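Local atomic coordinates of YARHG domain-containing protein (Legionella pneumophila subsp. pneumophila, PDB entry 4G2A), a protein that is of unknown function but, as a two-domain protein pairing a DUF4424 region with a YARHG domain, has been proposed to bind a nutrient. Residues Ser203-Ser208 with Arg214-Asp219; Leu187-Asp192 with Tyr197-Pro202; Leu269-Tyr274 with Arg279-Pro284. All blocks are in the same frame, centred on the assembly; numbering follows the deposited sequence.

Interaction 1: Ser203-Ser208 with Arg214-Asp219; sequences SGMSIS and RKYIWD. With SO4 (sulfate ion), chain O; SO4 (sulfate ion), chain F.
The selenomethionine M205 lays its CB and CG over one face of the W218 indole, CG standing 3.6 Å from the centroid of the six-membered ring and nearly on its normal, a CH-pi contact over that ring's face. With chi1 (-169°) and chi2 both near anti, SE is carried out between the two rings, 3.9 Å from Y216 CD1, and the bend at chi3 turns the CE methyl toward the same atom. One selenium thus makes Met-aromatic contacts with two rings, both approached obliquely. I207 follows on the same face as Y216: its CG1 runs alongside the phenol, while CG2 rests on a face of the R214 guanidinium, 3.5 Å from R214 NE. The edge of that guanidinium is occupied too, since R214 NH1 donates in plane to Y216 OH, which is also hydrogen-bonded to T185 OG1.

Beneath these side chains runs an antiparallel ladder. S206 and I217 form one hydrogen-bonded pair, S206 N donating almost straight to I217 O at 2.8 Å; S208 and K215 form the other, K215 N reaching S208 O at 2.7 Å. S206 OG also donates to I217 O at 3.2 Å, from above the carbonyl plane. Beside the S206-I217 pair, a water spans G204 O and D219 N. Two sulfates, probably from the crystallisation liquor, are bound by G204 N and by S208 OG.

The pair is a beta hairpin. Strand 215-220 is flanked on its far edge by strand 174-180, through backbone bonds of Y216 with V179 and W218 with L177, while L231 of strand 229-235 and L187 of strand 185-187 pack against M205 and Y216.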
# COMPACT_ATOMS: atom_id res chain seq x y z
N SER A 203 13.68 -8.88 -0.04
CA SER A 203 14.81 -8.43 0.80
C SER A 203 15.44 -7.16 0.20
O SER A 203 15.29 -6.89 -0.99
CB SER A 203 15.88 -9.52 0.92
OG SER A 203 15.38 -10.77 1.34
N GLY A 204 16.17 -6.42 1.03
CA GLY A 204 16.94 -5.25 0.58
C GLY A 204 16.31 -3.89 0.69
O GLY A 204 16.78 -2.95 0.05
N MSE A 205 15.27 -3.74 1.51
CA MSE A 205 14.64 -2.44 1.68
C MSE A 205 15.46 -1.50 2.58
O MSE A 205 16.02 -1.92 3.60
CB MSE A 205 13.23 -2.59 2.26
CG MSE A 205 12.42 -1.31 2.22
SE MSE A 205 10.87 -1.42 3.39
CE MSE A 205 11.81 -1.12 5.09
N SER A 206 15.54 -0.24 2.16
CA SER A 206 16.15 0.84 2.93
C SER A 206 15.07 1.91 3.18
O SER A 206 14.10 2.01 2.42
CB SER A 206 17.38 1.41 2.22
OG SER A 206 17.16 1.61 0.83
N ILE A 207 15.20 2.65 4.27
CA ILE A 207 14.27 3.70 4.66
C ILE A 207 15.01 5.03 4.46
O ILE A 207 16.12 5.20 4.94
CB ILE A 207 13.76 3.50 6.13
CG1 ILE A 207 12.86 2.26 6.24
CG2 ILE A 207 13.04 4.73 6.66
CD1 ILE A 207 12.86 1.57 7.62
N SER A 208 14.38 5.95 3.74
CA SER A 208 14.94 7.27 3.46
C SER A 208 13.92 8.34 3.84
O SER A 208 12.72 8.08 3.78
CB SER A 208 15.30 7.36 1.98
OG SER A 208 15.91 8.60 1.64
N ARG A 214 9.07 10.19 4.52
CA ARG A 214 9.67 8.88 4.81
C ARG A 214 9.29 7.91 3.69
O ARG A 214 8.12 7.68 3.45
CB ARG A 214 9.23 8.37 6.19
CG ARG A 214 10.21 7.38 6.81
CD ARG A 214 9.56 6.54 7.90
NE ARG A 214 10.53 5.94 8.82
CZ ARG A 214 10.46 4.70 9.29
NH1 ARG A 214 9.46 3.91 8.93
NH2 ARG A 214 11.37 4.26 10.13
N LYS A 215 10.29 7.45 2.92
CA LYS A 215 10.18 6.58 1.73
C LYS A 215 10.81 5.23 1.99
O LYS A 215 11.75 5.13 2.78
CB LYS A 215 10.89 7.23 0.53
CG LYS A 215 10.26 8.50 0.01
CD LYS A 215 11.20 9.27 -0.93
CE LYS A 215 12.07 10.28 -0.22
NZ LYS A 215 11.29 11.45 0.27
N TYR A 216 10.30 4.19 1.30
CA TYR A 216 10.76 2.80 1.39
C TYR A 216 11.28 2.41 0.02
O TYR A 216 10.52 2.40 -0.95
CB TYR A 216 9.62 1.89 1.87
CG TYR A 216 9.01 2.38 3.17
CD1 TYR A 216 9.62 2.09 4.39
CD2 TYR A 216 7.90 3.21 3.18
CE1 TYR A 216 9.11 2.59 5.59
CE2 TYR A 216 7.38 3.73 4.37
CZ TYR A 216 7.98 3.40 5.58
OH TYR A 216 7.46 3.85 6.75
N ILE A 217 12.61 2.17 -0.07
CA ILE A 217 13.29 1.92 -1.34
C ILE A 217 14.00 0.56 -1.39
O ILE A 217 14.66 0.13 -0.45
CB ILE A 217 14.31 3.09 -1.61
CG1 ILE A 217 13.60 4.43 -1.76
CG2 ILE A 217 15.19 2.86 -2.84
CD1 ILE A 217 13.94 5.37 -0.71
N TRP A 218 13.87 -0.08 -2.56
CA TRP A 218 14.56 -1.30 -2.99
C TRP A 218 15.31 -0.97 -4.27
O TRP A 218 14.78 -0.24 -5.11
CB TRP A 218 13.57 -2.44 -3.25
CG TRP A 218 12.82 -3.00 -2.08
CD1 TRP A 218 13.01 -4.21 -1.50
CD2 TRP A 218 11.62 -2.45 -1.49
NE1 TRP A 218 12.07 -4.42 -0.51
CE2 TRP A 218 11.18 -3.37 -0.51
CE3 TRP A 218 10.89 -1.27 -1.69
CZ2 TRP A 218 10.03 -3.16 0.26
CZ3 TRP A 218 9.76 -1.04 -0.91
CH2 TRP A 218 9.34 -1.98 0.05
N ASP A 219 16.55 -1.48 -4.42
CA ASP A 219 17.38 -1.30 -5.62
C ASP A 219 18.17 -2.59 -5.80
O ASP A 219 19.23 -2.78 -5.22
CB ASP A 219 18.28 -0.07 -5.48
CG ASP A 219 19.01 0.33 -6.76
OD1 ASP A 219 19.03 -0.47 -7.72
OD2 ASP A 219 19.58 1.45 -6.79
S SO4 O . 15.90 -7.98 4.53
O1 SO4 O . 16.48 -6.82 3.85
O2 SO4 O . 15.92 -7.76 5.97
O3 SO4 O . 14.51 -8.17 4.11
O4 SO4 O . 16.68 -9.18 4.21
S SO4 F . 18.54 9.16 4.52
O1 SO4 F . 17.49 10.17 4.33
O2 SO4 F . 18.27 8.41 5.74
O3 SO4 F . 18.58 8.23 3.38
O4 SO4 F . 19.84 9.83 4.62
O HOH W 1 17.95 -2.00 -2.03

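Interaction 2: Leu187-Asp192 with Tyr197-Pro202; sequences LCSEID and YLNPTP
L198 packs its two methyl branches into the turn made by C188-D192, a worked case of a loop closed by apolar fit instead of direct hydrogen bonds. Its CD1 lies 3.5 Å from D192 O and also meets D192 CB, while CD2 rests against C188 CB at 4.1 Å; with CG anti to the carbonyl carbon (chi1 -66°), the isobutyl fork is directed at both ends of the turn. The turn itself is tied by its own backbone, for C188 O accepts from I191 N and, at 2.6 Å, from D192 N. A second apolar touch comes from L187, whose side chain crosses that of P200 at about a right angle, CD1 meeting P200 CG at 3.8 Å.

Where L198, C188 and D192 are buried, the side around S189 is partly exposed, and there the two backbones are bridged by a water that accepts from S189 N and lies 2.7 Å from L198 O. S189 CB approaches N199 OD1 at 3.5 Å, and S189 OG stands 3.9 Å from P200 CD. E190 turns its carboxylate back on its own segment: OE1 takes the L187 N-H on its anti lone pair and also forms a salt bridge with R214.

Both segments belong to the long connection between strands 185-187 and 206-208. The C188-C232 disulfide fastens this connection to strand 229-235, on which L198 touches C232 and L187 touches L231; D192 reaches past the turn to Y154 and to K243 of helix 236-250.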
# COMPACT_ATOMS: atom_id res chain seq x y z
N LEU A 187 6.62 0.96 9.90
CA LEU A 187 6.31 -0.41 9.48
C LEU A 187 5.51 -1.05 10.59
O LEU A 187 5.79 -0.76 11.76
CB LEU A 187 7.59 -1.23 9.22
CG LEU A 187 8.56 -0.75 8.19
CD1 LEU A 187 9.82 -1.59 8.22
CD2 LEU A 187 7.94 -0.75 6.83
N CYS A 188 4.58 -1.96 10.27
CA CYS A 188 3.85 -2.67 11.32
C CYS A 188 4.79 -3.63 12.04
O CYS A 188 4.56 -3.94 13.20
CB CYS A 188 2.63 -3.39 10.75
SG CYS A 188 1.53 -2.33 9.78
N SER A 189 5.90 -4.05 11.39
CA SER A 189 6.96 -4.88 11.97
C SER A 189 7.85 -4.04 12.95
O SER A 189 8.62 -4.63 13.72
CB SER A 189 7.81 -5.51 10.87
OG SER A 189 8.56 -4.58 10.09
N GLU A 190 7.74 -2.68 12.93
CA GLU A 190 8.45 -1.78 13.85
C GLU A 190 7.57 -1.49 15.13
O GLU A 190 8.09 -0.98 16.12
CB GLU A 190 8.83 -0.45 13.17
CG GLU A 190 9.91 -0.55 12.10
CD GLU A 190 10.27 0.76 11.42
OE1 GLU A 190 9.37 1.41 10.85
OE2 GLU A 190 11.47 1.12 11.43
N ILE A 191 6.26 -1.83 15.08
CA ILE A 191 5.31 -1.62 16.18
C ILE A 191 4.81 -2.99 16.71
O ILE A 191 4.91 -3.24 17.91
CB ILE A 191 4.17 -0.66 15.72
CG1 ILE A 191 4.75 0.79 15.64
CG2 ILE A 191 2.94 -0.75 16.67
CD1 ILE A 191 3.95 1.81 15.03
N ASP A 192 4.31 -3.87 15.81
CA ASP A 192 3.89 -5.26 16.11
C ASP A 192 5.06 -6.15 15.68
O ASP A 192 5.02 -6.81 14.63
CB ASP A 192 2.56 -5.59 15.39
CG ASP A 192 1.38 -4.71 15.77
OD1 ASP A 192 1.52 -3.90 16.72
OD2 ASP A 192 0.30 -4.85 15.15
N TYR A 197 5.05 -12.25 8.95
CA TYR A 197 4.29 -11.92 7.74
C TYR A 197 4.19 -10.40 7.57
O TYR A 197 3.77 -9.92 6.52
CB TYR A 197 2.90 -12.58 7.74
CG TYR A 197 1.86 -11.91 8.60
CD1 TYR A 197 1.73 -12.23 9.95
CD2 TYR A 197 0.99 -10.96 8.07
CE1 TYR A 197 0.76 -11.62 10.75
CE2 TYR A 197 0.04 -10.32 8.87
CZ TYR A 197 -0.09 -10.67 10.21
OH TYR A 197 -1.07 -10.08 10.97
N LEU A 198 4.57 -9.66 8.62
CA LEU A 198 4.59 -8.20 8.66
C LEU A 198 5.92 -7.66 8.18
O LEU A 198 6.01 -6.47 7.89
CB LEU A 198 4.30 -7.71 10.09
CG LEU A 198 2.91 -7.99 10.63
CD1 LEU A 198 2.81 -7.54 12.07
CD2 LEU A 198 1.85 -7.30 9.82
N ASN A 199 6.96 -8.51 8.06
CA ASN A 199 8.27 -8.08 7.55
C ASN A 199 8.17 -7.72 6.09
O ASN A 199 7.52 -8.44 5.34
CB ASN A 199 9.33 -9.13 7.75
CG ASN A 199 9.74 -9.31 9.17
OD1 ASN A 199 9.59 -8.41 10.00
ND2 ASN A 199 10.32 -10.46 9.46
N PRO A 200 8.78 -6.59 5.67
CA PRO A 200 8.66 -6.20 4.25
C PRO A 200 9.37 -7.16 3.32
O PRO A 200 10.44 -7.67 3.63
CB PRO A 200 9.29 -4.81 4.20
CG PRO A 200 9.35 -4.36 5.65
CD PRO A 200 9.55 -5.59 6.44
N THR A 201 8.76 -7.44 2.18
CA THR A 201 9.35 -8.29 1.15
C THR A 201 9.37 -7.49 -0.18
O THR A 201 8.51 -6.63 -0.35
CB THR A 201 8.65 -9.66 1.01
OG1 THR A 201 7.40 -9.51 0.36
CG2 THR A 201 8.51 -10.40 2.33
N PRO A 202 10.32 -7.71 -1.11
CA PRO A 202 11.45 -8.65 -1.08
C PRO A 202 12.54 -8.17 -0.12
O PRO A 202 12.34 -7.15 0.56
CB PRO A 202 11.94 -8.65 -2.53
CG PRO A 202 11.55 -7.30 -3.07
CD PRO A 202 10.29 -6.94 -2.38
O HOH W 2 5.55 -3.88 8.31

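Interaction 3: Leu269-Tyr274 with Arg279-Pro284. With SO4 (sulfate ion), chain C.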
# COMPACT_ATOMS: atom_id res chain seq x y z
N LEU A 269 -2.89 9.08 27.99
CA LEU A 269 -3.96 8.39 27.26
C LEU A 269 -5.07 9.34 26.85
O LEU A 269 -5.52 9.28 25.70
CB LEU A 269 -4.56 7.22 28.08
CG LEU A 269 -5.82 6.56 27.49
CD1 LEU A 269 -5.53 5.86 26.15
CD2 LEU A 269 -6.43 5.59 28.45
N ARG A 270 -5.52 10.20 27.79
CA ARG A 270 -6.57 11.18 27.57
C ARG A 270 -6.19 12.17 26.48
O ARG A 270 -7.02 12.50 25.63
CB ARG A 270 -6.87 11.95 28.87
CG ARG A 270 -7.80 13.16 28.70
CD ARG A 270 -7.81 14.11 29.90
NE ARG A 270 -8.19 13.45 31.15
CZ ARG A 270 -9.43 13.09 31.49
NH1 ARG A 270 -10.45 13.31 30.65
NH2 ARG A 270 -9.66 12.50 32.65
N ASN A 271 -4.97 12.70 26.56
CA ASN A 271 -4.50 13.73 25.66
C ASN A 271 -4.16 13.19 24.26
O ASN A 271 -4.30 13.94 23.29
CB ASN A 271 -3.37 14.49 26.31
CG ASN A 271 -3.92 15.46 27.34
OD1 ASN A 271 -4.45 16.51 26.99
ND2 ASN A 271 -3.92 15.08 28.61
N THR A 272 -3.86 11.86 24.14
CA THR A 272 -3.59 11.15 22.88
C THR A 272 -4.89 11.15 22.01
O THR A 272 -4.80 11.17 20.78
CB THR A 272 -3.09 9.74 23.22
OG1 THR A 272 -1.78 9.86 23.76
CG2 THR A 272 -3.04 8.78 22.01
N ILE A 273 -6.07 11.16 22.68
CA ILE A 273 -7.39 11.16 22.05
C ILE A 273 -7.53 12.42 21.18
O ILE A 273 -8.07 12.34 20.08
CB ILE A 273 -8.54 11.03 23.11
CG1 ILE A 273 -8.47 9.66 23.83
CG2 ILE A 273 -9.93 11.21 22.47
CD1 ILE A 273 -9.29 9.54 25.11
N TYR A 274 -6.96 13.55 21.65
CA TYR A 274 -6.96 14.86 21.00
C TYR A 274 -5.75 15.05 20.07
O TYR A 274 -5.88 15.72 19.05
CB TYR A 274 -6.93 15.97 22.07
CG TYR A 274 -8.07 15.92 23.05
CD1 TYR A 274 -9.28 16.55 22.77
CD2 TYR A 274 -7.92 15.32 24.30
CE1 TYR A 274 -10.32 16.56 23.69
CE2 TYR A 274 -8.98 15.28 25.21
CZ TYR A 274 -10.17 15.91 24.90
OH TYR A 274 -11.22 15.91 25.79
N ARG A 279 -3.97 18.44 17.96
CA ARG A 279 -4.19 19.51 18.92
C ARG A 279 -2.84 20.03 19.38
O ARG A 279 -1.92 19.23 19.56
CB ARG A 279 -5.01 19.02 20.11
CG ARG A 279 -5.38 20.13 21.10
CD ARG A 279 -5.83 19.56 22.41
NE ARG A 279 -6.26 20.60 23.33
CZ ARG A 279 -5.46 21.24 24.18
NH1 ARG A 279 -4.16 20.95 24.21
NH2 ARG A 279 -5.94 22.17 24.98
N GLN A 280 -2.70 21.34 19.54
CA GLN A 280 -1.44 21.94 19.99
C GLN A 280 -1.45 22.00 21.51
O GLN A 280 -2.46 22.38 22.10
CB GLN A 280 -1.21 23.30 19.33
CG GLN A 280 -0.72 23.16 17.89
CD GLN A 280 -1.42 24.08 16.93
OE1 GLN A 280 -2.59 23.90 16.58
NE2 GLN A 280 -0.69 25.09 16.46
N PHE A 281 -0.35 21.57 22.14
CA PHE A 281 -0.26 21.49 23.59
C PHE A 281 0.63 22.59 24.18
O PHE A 281 1.76 22.79 23.72
CB PHE A 281 0.23 20.09 24.02
CG PHE A 281 -0.75 19.00 23.62
CD1 PHE A 281 -1.84 18.70 24.42
CD2 PHE A 281 -0.60 18.31 22.42
CE1 PHE A 281 -2.76 17.72 24.04
CE2 PHE A 281 -1.53 17.34 22.04
CZ PHE A 281 -2.60 17.05 22.85
N GLN A 282 0.10 23.31 25.19
CA GLN A 282 0.77 24.39 25.90
C GLN A 282 1.53 23.87 27.12
O GLN A 282 2.53 24.47 27.50
CB GLN A 282 -0.23 25.48 26.32
CG GLN A 282 -0.94 26.18 25.15
CD GLN A 282 -0.09 27.13 24.31
OE1 GLN A 282 1.13 27.26 24.49
NE2 GLN A 282 -0.72 27.82 23.38
N SER A 283 1.08 22.74 27.72
CA SER A 283 1.70 22.13 28.90
C SER A 283 3.01 21.48 28.51
O SER A 283 3.01 20.65 27.59
CB SER A 283 0.77 21.12 29.56
OG SER A 283 -0.43 21.73 30.01
N PRO A 284 4.13 21.85 29.19
CA PRO A 284 5.46 21.31 28.80
C PRO A 284 5.54 19.79 28.77
O PRO A 284 6.05 19.26 27.79
CB PRO A 284 6.39 21.88 29.87
CG PRO A 284 5.71 23.10 30.37
CD PRO A 284 4.25 22.83 30.29
S SO4 C . -2.36 21.94 27.13
O1 SO4 C . -2.49 22.95 26.08
O2 SO4 C . -2.19 22.60 28.42
O3 SO4 C . -3.57 21.15 27.13
O4 SO4 C . -1.24 21.05 26.91
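N271 and F281 make the side-chain packing between helix 263-275 and the loop that follows it. N271 OD1 lies 3.6 Å from F281 CE1, and F281 CZ comes equally close to the backbone oxygen of N271, which stands obliquely to the ring. The amide and ring planes are turned 77° apart, so the two groups meet steeply and do not stack. The other end of the amide is accounted for by R267 O, which accepts from N271 ND2 one helical turn back. F281 in turn stacks on F290 of helix 284-291. A second touch is aliphatic: Y274 CB meets R279 CD at 3.8 Å.

Direct hydrogen bonding between the segments is slight. R279 N reaches Y274 O at 3.5 Å, a weak bond at the place where the two backbones come closest.

Ionic and polar contacts instead gather round a sulfate, probably taken from the crystallisation liquor. R279 extends from CG to NE, with CG anti to its backbone N (chi1 -175°), and brings NH1 within weak bonding distance of two sulfate oxygens, O1 lying in the guanidinium plane. The firmer bonds come from the main chain: Q282 N to O1 at 2.8 Å and S283 N to O4 at 3.0 Å, both nearly straight. S283 OG also approaches O2, at a distance too short to be taken literally. The same O4 also lies at the edge of the F281 ring.

S283 occupies the N-cap position of helix 284-291 without a side-chain capping bond; its N-H and hydroxyl face the sulfate instead, at a helix start, where the helix dipole would probably favour negative charge. Two peptide N-H groups, helped weakly by one arginine, can thus hold an anion in this crystal; whether a natural ligand uses the site is unknown.

Interactions 1 and 2 are neighbours in the beta-rich part of the chain, their centres 13 Å apart, and they touch through apolar packing, a salt bridge and a probable hydrogen bond. Interaction 3 stands apart in the helical YARHG region, about 29 Å from interaction 2 between centres. Chemistry follows place: the hairpin of interaction 1 is a surface contact built on a backbone ladder, the partly buried loop of interaction 2 relies on apolar fit and a water, and interaction 3, also partly buried, combines packing of an amide on a phenylalanine with sulfate binding.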